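Local coordinates for protein farnesyl pyrophosphate synthase (Pseudomonas aeruginosa, PDB 3ZOU) that probably condenses geranyl diphosphate with isopentenyl diphosphate to make farnesyl diphosphate, with magnesium ions assisting at its aspartate-rich site, at residues Tyr211-Asp223 against Pro283-Arg295. Residues are numbered along the deposited sequence; the frame is centred on the assembly and turned at random.
Sequences YAEAIGLAFQVQD and PLRQLARYIVERR. With 6H6 (3-(2-oxo-1,3-benzoxazol-3(2H)-yl)propanoic acid), chain G.
In the all-helical prenyl synthase fold, helix 202-227, which carries D223 of the second aspartate-rich motif, packs against the C-terminal helix 282-293; their segments 211-223 and 283-293 run 18° from parallel. At one end, with CG anti to the backbone N (chi1 168°), the Y211 ring reaches across so that its OH meets L284 O at 2.7 Å; this carbonyl also takes the helical N-H of A288, which arrives from the opposite face of its plane. The middle is apolar: I291 CD1 lies 3.8 Å from I215 CB, its CG2 rests on the backbone between A218 and F219, and A288 CB meets I215 CG2. Just past the helix end, R294 lays its guanidinium almost parallel to the F219 ring (14°), sandwiched between F219 CD1 and Q222 CG on opposite faces. R294 NH1 and NH2 both grip D223 OD1, at 2.9 and 2.7 Å, in a salt bridge, while R294 NE bonds I291 O, fixing the group's rotation. Q222, bent at chi2, turns NE2 to R294 O (2.9 Å), which R295 NH1 shares. R294 thus ties the end of the last helix to D223, whose side chain lies about 5 Å from a magnesium ion, consistent with the second aspartate-rich motif of trans-prenyltransferases.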
ATOM      1  N   TYR A 211      -0.252  23.629 -11.884  1.00 12.84           N
ATOM      2  CA  TYR A 211      -1.697  23.728 -11.698  1.00 12.29           C
ATOM      3  C   TYR A 211      -2.096  23.081 -10.395  1.00 12.45           C
ATOM      4  O   TYR A 211      -2.884  23.609  -9.621  1.00 11.68           O
ATOM      5  CB  TYR A 211      -2.410  23.151 -12.952  1.00 11.72           C
ATOM      6  CG  TYR A 211      -3.905  22.934 -12.738  1.00 11.55           C
ATOM      7  CD1 TYR A 211      -4.384  21.782 -12.167  1.00 11.26           C
ATOM      8  CD2 TYR A 211      -4.797  23.931 -13.000  1.00 10.76           C
ATOM      9  CE1 TYR A 211      -5.707  21.569 -11.919  1.00 11.45           C
ATOM     10  CE2 TYR A 211      -6.162  23.756 -12.738  1.00 12.44           C
ATOM     11  CZ  TYR A 211      -6.628  22.572 -12.214  1.00 10.70           C
ATOM     12  OH  TYR A 211      -7.951  22.399 -11.920  1.00 12.26           O
ATOM     13  N   ALA A 212      -1.674  21.826 -10.248  1.00 11.94           N
ATOM     14  CA  ALA A 212      -2.102  20.997  -9.122  1.00 10.96           C
ATOM     15  C   ALA A 212      -1.626  21.553  -7.783  1.00 11.40           C
ATOM     16  O   ALA A 212      -2.337  21.546  -6.822  1.00 12.12           O
ATOM     17  CB  ALA A 212      -1.557  19.583  -9.361  1.00 11.15           C
ATOM     18  N   GLU A 213      -0.395  22.059  -7.752  1.00 12.44           N
ATOM     19  CA  GLU A 213       0.108  22.723  -6.575  1.00 13.65           C
ATOM     20  C   GLU A 213      -0.739  23.886  -6.142  1.00 13.42           C
ATOM     21  O   GLU A 213      -1.095  24.044  -4.989  1.00 14.80           O
ATOM     22  CB  GLU A 213       1.559  23.201  -6.814  1.00 17.01           C
ATOM     23  CG  GLU A 213       2.578  22.100  -6.995  1.00 19.35           C
ATOM     24  CD  GLU A 213       3.955  22.534  -7.533  1.00 27.36           C
ATOM     25  OE1 GLU A 213       4.082  23.593  -8.176  1.00 38.27           O
ATOM     26  OE2 GLU A 213       4.911  21.750  -7.356  1.00 34.41           O
ATOM     27  N   ALA A 214      -1.087  24.686  -7.139  1.00 12.53           N
ATOM     28  CA  ALA A 214      -1.903  25.862  -6.877  1.00 12.50           C
ATOM     29  C   ALA A 214      -3.301  25.549  -6.409  1.00 12.33           C
ATOM     30  O   ALA A 214      -3.794  26.130  -5.419  1.00 12.74           O
ATOM     31  CB  ALA A 214      -1.864  26.773  -8.108  1.00 12.76           C
ATOM     32  N   ILE A 215      -4.022  24.646  -7.073  1.00 12.40           N
ATOM     33  CA  ILE A 215      -5.342  24.346  -6.610  1.00 11.94           C
ATOM     34  C   ILE A 215      -5.383  23.645  -5.275  1.00 12.07           C
ATOM     35  O   ILE A 215      -6.324  23.813  -4.519  1.00 11.90           O
ATOM     36  CB  ILE A 215      -6.222  23.586  -7.610  1.00 12.78           C
ATOM     37  CG1 ILE A 215      -5.619  22.232  -8.005  1.00 14.82           C
ATOM     38  CG2 ILE A 215      -6.409  24.386  -8.859  1.00 14.18           C
ATOM     39  CD1 ILE A 215      -6.637  21.244  -8.448  1.00 17.88           C
ATOM     40  N   GLY A 216      -4.353  22.804  -5.037  1.00 12.64           N
ATOM     41  CA  GLY A 216      -4.304  22.126  -3.713  1.00 12.24           C
ATOM     42  C   GLY A 216      -4.249  23.104  -2.563  1.00 14.85           C
ATOM     43  O   GLY A 216      -4.978  22.993  -1.606  1.00 15.21           O
ATOM     44  N   LEU A 217      -3.460  24.153  -2.712  1.00 14.74           N
ATOM     45  CA  LEU A 217      -3.398  25.168  -1.712  1.00 16.27           C
ATOM     46  C   LEU A 217      -4.646  26.032  -1.706  1.00 14.63           C
ATOM     47  O   LEU A 217      -5.186  26.408  -0.663  1.00 13.85           O
ATOM     48  CB  LEU A 217      -2.149  26.044  -1.863  1.00 17.99           C
ATOM     49  CG  LEU A 217      -0.816  25.503  -1.415  1.00 20.48           C
ATOM     50  CD1 LEU A 217       0.112  26.758  -1.425  1.00 22.86           C
ATOM     51  CD2 LEU A 217      -0.879  24.930  -0.006  1.00 20.73           C
ATOM     52  N   ALA A 218      -5.128  26.370  -2.910  1.00 14.82           N
ATOM     53  CA  ALA A 218      -6.375  27.174  -2.976  1.00 15.19           C
ATOM     54  C   ALA A 218      -7.532  26.579  -2.200  1.00 15.16           C
ATOM     55  O   ALA A 218      -8.278  27.295  -1.494  1.00 16.11           O
ATOM     56  CB  ALA A 218      -6.740  27.406  -4.429  1.00 13.90           C
ATOM     57  N   PHE A 219      -7.700  25.258  -2.282  1.00 13.77           N
ATOM     58  CA  PHE A 219      -8.699  24.595  -1.571  1.00 17.36           C
ATOM     59  C   PHE A 219      -8.579  24.810  -0.064  1.00 14.95           C
ATOM     60  O   PHE A 219      -9.574  25.065   0.608  1.00 15.07           O
ATOM     61  CB  PHE A 219      -8.660  23.100  -1.769  1.00 23.62           C
ATOM     62  CG  PHE A 219      -9.831  22.440  -1.129  1.00 32.79           C
ATOM     63  CD1 PHE A 219     -11.107  22.613  -1.682  1.00 35.72           C
ATOM     64  CD2 PHE A 219      -9.710  21.723   0.065  1.00 36.18           C
ATOM     65  CE1 PHE A 219     -12.241  22.054  -1.073  1.00 39.39           C
ATOM     66  CE2 PHE A 219     -10.835  21.137   0.663  1.00 39.55           C
ATOM     67  CZ  PHE A 219     -12.105  21.326   0.098  1.00 36.97           C
ATOM     68  N   GLN A 220      -7.349  24.733   0.420  1.00 14.77           N
ATOM     69  CA  GLN A 220      -7.133  24.855   1.851  1.00 15.52           C
ATOM     70  C   GLN A 220      -7.359  26.299   2.336  1.00 14.28           C
ATOM     71  O   GLN A 220      -7.930  26.513   3.414  1.00 15.59           O
ATOM     72  CB  GLN A 220      -5.728  24.382   2.220  1.00 15.79           C
ATOM     73  CG  GLN A 220      -5.548  22.901   1.957  1.00 16.02           C
ATOM     74  CD  GLN A 220      -6.483  22.025   2.771  1.00 18.22           C
ATOM     75  OE1 GLN A 220      -6.905  22.358   3.890  1.00 18.87           O
ATOM     76  NE2 GLN A 220      -6.918  20.918   2.167  1.00 21.75           N
ATOM     77  N   VAL A 221      -6.903  27.241   1.526  1.00 14.42           N
ATOM     78  CA  VAL A 221      -7.122  28.678   1.850  1.00 15.03           C
ATOM     79  C   VAL A 221      -8.606  28.976   1.889  1.00 15.23           C
ATOM     80  O   VAL A 221      -9.147  29.581   2.875  1.00 15.59           O
ATOM     81  CB  VAL A 221      -6.378  29.591   0.875  1.00 13.89           C
ATOM     82  CG1 VAL A 221      -6.687  31.076   1.205  1.00 14.63           C
ATOM     83  CG2 VAL A 221      -4.881  29.330   0.846  1.00 15.85           C
ATOM     84  N   GLN A 222      -9.323  28.589   0.817  1.00 15.81           N
ATOM     85  CA  GLN A 222     -10.781  28.878   0.795  1.00 16.86           C
ATOM     86  C   GLN A 222     -11.522  28.133   1.912  1.00 17.71           C
ATOM     87  O   GLN A 222     -12.495  28.647   2.487  1.00 19.95           O
ATOM     88  CB  GLN A 222     -11.377  28.581  -0.598  1.00 18.26           C
ATOM     89  CG  GLN A 222     -12.832  28.905  -0.777  1.00 18.75           C
ATOM     90  CD  GLN A 222     -13.091  30.416  -0.721  1.00 21.16           C
ATOM     91  OE1 GLN A 222     -12.145  31.217  -0.718  1.00 20.92           O
ATOM     92  NE2 GLN A 222     -14.335  30.789  -0.633  1.00 22.46           N
ATOM     93  N   ASP A 223     -11.126  26.908   2.250  1.00 17.73           N
ATOM     94  CA  ASP A 223     -11.801  26.201   3.345  1.00 20.58           C
ATOM     95  C   ASP A 223     -11.691  26.963   4.683  1.00 19.93           C
ATOM     96  O   ASP A 223     -12.691  27.046   5.426  1.00 19.62           O
ATOM     97  CB  ASP A 223     -11.186  24.829   3.591  1.00 22.27           C
ATOM     98  CG  ASP A 223     -11.754  23.758   2.705  1.00 28.65           C
ATOM     99  OD1 ASP A 223     -12.586  24.063   1.812  1.00 30.82           O
ATOM    100  OD2 ASP A 223     -11.316  22.565   2.841  1.00 32.44           O
ATOM    101  N   PRO A 283     -12.215  21.921 -18.227  1.00 13.93           N
ATOM    102  CA  PRO A 283     -12.696  21.406 -16.946  1.00 12.80           C
ATOM    103  C   PRO A 283     -11.738  21.762 -15.799  1.00 11.62           C
ATOM    104  O   PRO A 283     -12.202  22.098 -14.726  1.00 11.92           O
ATOM    105  CB  PRO A 283     -12.769  19.916 -17.212  1.00 14.02           C
ATOM    106  CG  PRO A 283     -13.240  19.852 -18.629  1.00 14.32           C
ATOM    107  CD  PRO A 283     -12.444  20.900 -19.300  1.00 12.86           C
ATOM    108  N   LEU A 284     -10.457  21.654 -16.073  1.00 12.59           N
ATOM    109  CA  LEU A 284      -9.441  22.058 -15.072  1.00 11.34           C
ATOM    110  C   LEU A 284      -9.519  23.520 -14.721  1.00 11.36           C
ATOM    111  O   LEU A 284      -9.419  23.965 -13.574  1.00 12.08           O
ATOM    112  CB  LEU A 284      -8.066  21.697 -15.547  1.00 12.31           C
ATOM    113  CG  LEU A 284      -7.639  20.217 -15.622  1.00 13.14           C
ATOM    114  CD1 LEU A 284      -6.187  20.093 -16.022  1.00 14.26           C
ATOM    115  CD2 LEU A 284      -7.837  19.522 -14.293  1.00 13.52           C
ATOM    116  N   ARG A 285      -9.696  24.328 -15.768  1.00 11.36           N
ATOM    117  CA  ARG A 285      -9.845  25.758 -15.499  1.00 12.05           C
ATOM    118  C   ARG A 285     -11.066  26.073 -14.640  1.00 11.24           C
ATOM    119  O   ARG A 285     -11.053  26.906 -13.702  1.00 11.47           O
ATOM    120  CB  ARG A 285      -9.915  26.539 -16.828  1.00 12.88           C
ATOM    121  CG  ARG A 285      -8.666  26.437 -17.659  1.00 13.63           C
ATOM    122  CD  ARG A 285      -8.845  27.110 -19.028  1.00 14.98           C
ATOM    123  NE  ARG A 285      -7.602  27.102 -19.783  1.00 15.49           N
ATOM    124  CZ  ARG A 285      -7.348  26.456 -20.902  1.00 15.41           C
ATOM    125  NH1 ARG A 285      -8.284  25.791 -21.543  1.00 17.11           N
ATOM    126  NH2 ARG A 285      -6.137  26.497 -21.384  1.00 16.90           N
ATOM    127  N   GLN A 286     -12.189  25.459 -15.009  1.00 10.74           N
ATOM    128  CA  GLN A 286     -13.442  25.636 -14.288  1.00 12.26           C
ATOM    129  C   GLN A 286     -13.364  25.183 -12.819  1.00 11.42           C
ATOM    130  O   GLN A 286     -13.959  25.775 -11.937  1.00 11.19           O
ATOM    131  CB  GLN A 286     -14.595  24.938 -15.026  1.00 12.74           C
ATOM    132  CG  GLN A 286     -14.944  25.618 -16.329  1.00 16.73           C
ATOM    133  CD  GLN A 286     -16.154  24.950 -17.004  1.00 23.32           C
ATOM    134  OE1 GLN A 286     -17.068  24.453 -16.315  1.00 27.69           O
ATOM    135  NE2 GLN A 286     -16.203  25.003 -18.316  1.00 26.74           N
ATOM    136  N   LEU A 287     -12.667  24.083 -12.603  1.00 12.01           N
ATOM    137  CA  LEU A 287     -12.438  23.620 -11.247  1.00 11.45           C
ATOM    138  C   LEU A 287     -11.646  24.635 -10.435  1.00 11.39           C
ATOM    139  O   LEU A 287     -12.026  24.899  -9.324  1.00 12.23           O
ATOM    140  CB  LEU A 287     -11.691  22.261 -11.263  1.00 11.89           C
ATOM    141  CG  LEU A 287     -11.406  21.746  -9.848  1.00 11.90           C
ATOM    142  CD1 LEU A 287     -12.671  21.312  -9.153  1.00 11.92           C
ATOM    143  CD2 LEU A 287     -10.469  20.559 -10.027  1.00 11.92           C
ATOM    144  N   ALA A 288     -10.618  25.185 -11.000  1.00 11.34           N
ATOM    145  CA  ALA A 288      -9.852  26.229 -10.316  1.00 11.27           C
ATOM    146  C   ALA A 288     -10.692  27.399  -9.865  1.00 11.71           C
ATOM    147  O   ALA A 288     -10.559  27.884  -8.732  1.00 11.90           O
ATOM    148  CB  ALA A 288      -8.657  26.663 -11.102  1.00 11.15           C
ATOM    149  N   ARG A 289     -11.581  27.840 -10.775  1.00 11.11           N
ATOM    150  CA  ARG A 289     -12.502  28.909 -10.371  1.00 11.75           C
ATOM    151  C   ARG A 289     -13.487  28.474  -9.340  1.00 11.80           C
ATOM    152  O   ARG A 289     -13.792  29.210  -8.363  1.00 13.08           O
ATOM    153  CB  ARG A 289     -13.181  29.439 -11.636  1.00 11.65           C
ATOM    154  CG  ARG A 289     -12.184  30.011 -12.620  1.00 11.82           C
ATOM    155  CD  ARG A 289     -12.846  30.864 -13.705  1.00 13.13           C
ATOM    156  NE  ARG A 289     -11.887  31.221 -14.716  1.00 14.22           N
ATOM    157  CZ  ARG A 289     -11.783  30.609 -15.894  1.00 16.05           C
ATOM    158  NH1 ARG A 289     -12.554  29.580 -16.191  1.00 16.86           N
ATOM    159  NH2 ARG A 289     -10.883  31.023 -16.759  1.00 19.90           N
ATOM    160  N   TYR A 290     -14.075  27.303  -9.498  1.00 11.64           N
ATOM    161  CA  TYR A 290     -15.052  26.789  -8.547  1.00 13.16           C
ATOM    162  C   TYR A 290     -14.512  26.781  -7.103  1.00 12.43           C
ATOM    163  O   TYR A 290     -15.211  27.145  -6.164  1.00 15.34           O
ATOM    164  CB  TYR A 290     -15.468  25.366  -8.918  1.00 13.05           C
ATOM    165  CG  TYR A 290     -16.253  24.696  -7.845  1.00 16.44           C
ATOM    166  CD1 TYR A 290     -17.618  24.941  -7.687  1.00 19.80           C
ATOM    167  CD2 TYR A 290     -15.626  23.786  -6.976  1.00 18.96           C
ATOM    168  CE1 TYR A 290     -18.345  24.344  -6.660  1.00 21.94           C
ATOM    169  CE2 TYR A 290     -16.338  23.223  -5.948  1.00 21.51           C
ATOM    170  CZ  TYR A 290     -17.694  23.526  -5.798  1.00 22.02           C
ATOM    171  OH  TYR A 290     -18.409  22.900  -4.765  1.00 28.89           O
ATOM    172  N   ILE A 291     -13.243  26.364  -6.983  1.00 14.08           N
ATOM    173  CA  ILE A 291     -12.650  26.184  -5.663  1.00 13.02           C
ATOM    174  C   ILE A 291     -12.661  27.493  -4.849  1.00 15.29           C
ATOM    175  O   ILE A 291     -13.007  27.492  -3.674  1.00 17.16           O
ATOM    176  CB  ILE A 291     -11.213  25.646  -5.776  1.00 13.81           C
ATOM    177  CG1 ILE A 291     -11.214  24.175  -6.191  1.00 14.34           C
ATOM    178  CG2 ILE A 291     -10.467  25.778  -4.472  1.00 15.61           C
ATOM    179  CD1 ILE A 291      -9.912  23.722  -6.741  1.00 14.19           C
ATOM    180  N   VAL A 292     -12.393  28.598  -5.514  1.00 14.74           N
ATOM    181  CA  VAL A 292     -12.359  29.852  -4.800  1.00 14.23           C
ATOM    182  C   VAL A 292     -13.683  30.617  -4.826  1.00 15.27           C
ATOM    183  O   VAL A 292     -13.862  31.566  -4.069  1.00 16.37           O
ATOM    184  CB  VAL A 292     -11.194  30.747  -5.273  1.00 14.03           C
ATOM    185  CG1 VAL A 292      -9.893  30.005  -5.090  1.00 16.24           C
ATOM    186  CG2 VAL A 292     -11.343  31.234  -6.737  1.00 13.87           C
ATOM    187  N   GLU A 293     -14.601  30.226  -5.708  1.00 14.72           N
ATOM    188  CA  GLU A 293     -15.908  30.856  -5.735  1.00 15.17           C
ATOM    189  C   GLU A 293     -16.918  30.272  -4.821  1.00 18.89           C
ATOM    190  O   GLU A 293     -18.024  30.869  -4.607  1.00 19.11           O
ATOM    191  CB  GLU A 293     -16.459  30.892  -7.174  1.00 15.96           C
ATOM    192  CG  GLU A 293     -15.689  31.772  -8.141  1.00 17.46           C
ATOM    193  CD  GLU A 293     -16.228  31.719  -9.558  1.00 17.21           C
ATOM    194  OE1 GLU A 293     -17.403  31.233  -9.778  1.00 18.53           O
ATOM    195  OE2 GLU A 293     -15.474  32.071 -10.495  1.00 16.87           O
ATOM    196  N   ARG A 294     -16.640  29.090  -4.267  1.00 21.22           N
ATOM    197  CA  ARG A 294     -17.622  28.489  -3.381  1.00 25.45           C
ATOM    198  C   ARG A 294     -17.871  29.340  -2.112  1.00 24.98           C
ATOM    199  O   ARG A 294     -16.996  30.001  -1.564  1.00 23.32           O
ATOM    200  CB  ARG A 294     -17.365  26.996  -3.148  1.00 30.99           C
ATOM    201  CG  ARG A 294     -16.120  26.680  -2.409  1.00 30.88           C
ATOM    202  CD  ARG A 294     -15.518  25.303  -2.734  1.00 28.67           C
ATOM    203  NE  ARG A 294     -14.153  25.399  -2.218  1.00 24.09           N
ATOM    204  CZ  ARG A 294     -13.796  25.002  -1.015  1.00 28.19           C
ATOM    205  NH1 ARG A 294     -14.708  24.468  -0.194  1.00 30.30           N
ATOM    206  NH2 ARG A 294     -12.549  25.224  -0.585  1.00 25.59           N
ATOM    207  N   ARG A 295     -19.167  29.386  -1.760  1.00 28.80           N
ATOM    208  CA  ARG A 295     -19.717  30.224  -0.688  1.00 31.57           C
ATOM    209  C   ARG A 295     -20.766  29.338  -0.028  1.00 33.49           C
ATOM    210  O   ARG A 295     -20.384  28.523   0.798  1.00 39.04           O
ATOM    211  CB  ARG A 295     -20.383  31.547  -1.200  1.00 29.67           C
ATOM    212  CG  ARG A 295     -19.479  32.618  -1.866  1.00 27.36           C
ATOM    213  CD  ARG A 295     -18.400  33.268  -0.953  1.00 27.41           C
ATOM    214  NE  ARG A 295     -17.591  34.223  -1.707  1.00 32.50           N
ATOM    215  CZ  ARG A 295     -16.471  33.938  -2.386  1.00 30.63           C
ATOM    216  NH1 ARG A 295     -15.982  32.687  -2.409  1.00 24.71           N
ATOM    217  NH2 ARG A 295     -15.825  34.906  -3.045  1.00 28.22           N
TER
HETATM  218  O   6H6 G1299     -22.779  19.885  -4.639  0.90 46.37           O
HETATM  219  N1  6H6 G1299     -19.419  20.785  -6.938  0.90 27.88           N
HETATM  220  O1  6H6 G1299     -20.452  21.991  -8.601  0.90 30.44           O
HETATM  221  C2  6H6 G1299     -19.474  21.376  -8.127  0.90 28.46           C
HETATM  222  O2  6H6 G1299     -18.289  21.192  -8.762  0.90 24.29           O
HETATM  223  C3  6H6 G1299     -17.489  20.510  -7.926  0.90 21.50           C
HETATM  224  C4  6H6 G1299     -16.184  20.097  -8.101  0.90 20.43           C
HETATM  225  C5  6H6 G1299     -15.621  19.380  -7.050  0.90 19.37           C
HETATM  226  C6  6H6 G1299     -16.349  19.111  -5.895  0.90 19.71           C
HETATM  227  C7  6H6 G1299     -17.656  19.509  -5.715  0.90 22.05           C
HETATM  228  C8  6H6 G1299     -18.216  20.234  -6.756  0.90 23.68           C
HETATM  229  C9  6H6 G1299     -20.528  20.718  -5.996  0.90 33.21           C
HETATM  230  C10 6H6 G1299     -21.376  19.539  -6.523  0.90 36.01           C
HETATM  231  C11 6H6 G1299     -22.430  19.072  -5.520  0.90 44.71           C
HETATM  232  OXT 6H6 G1299     -22.895  17.920  -5.692  0.90 50.91           O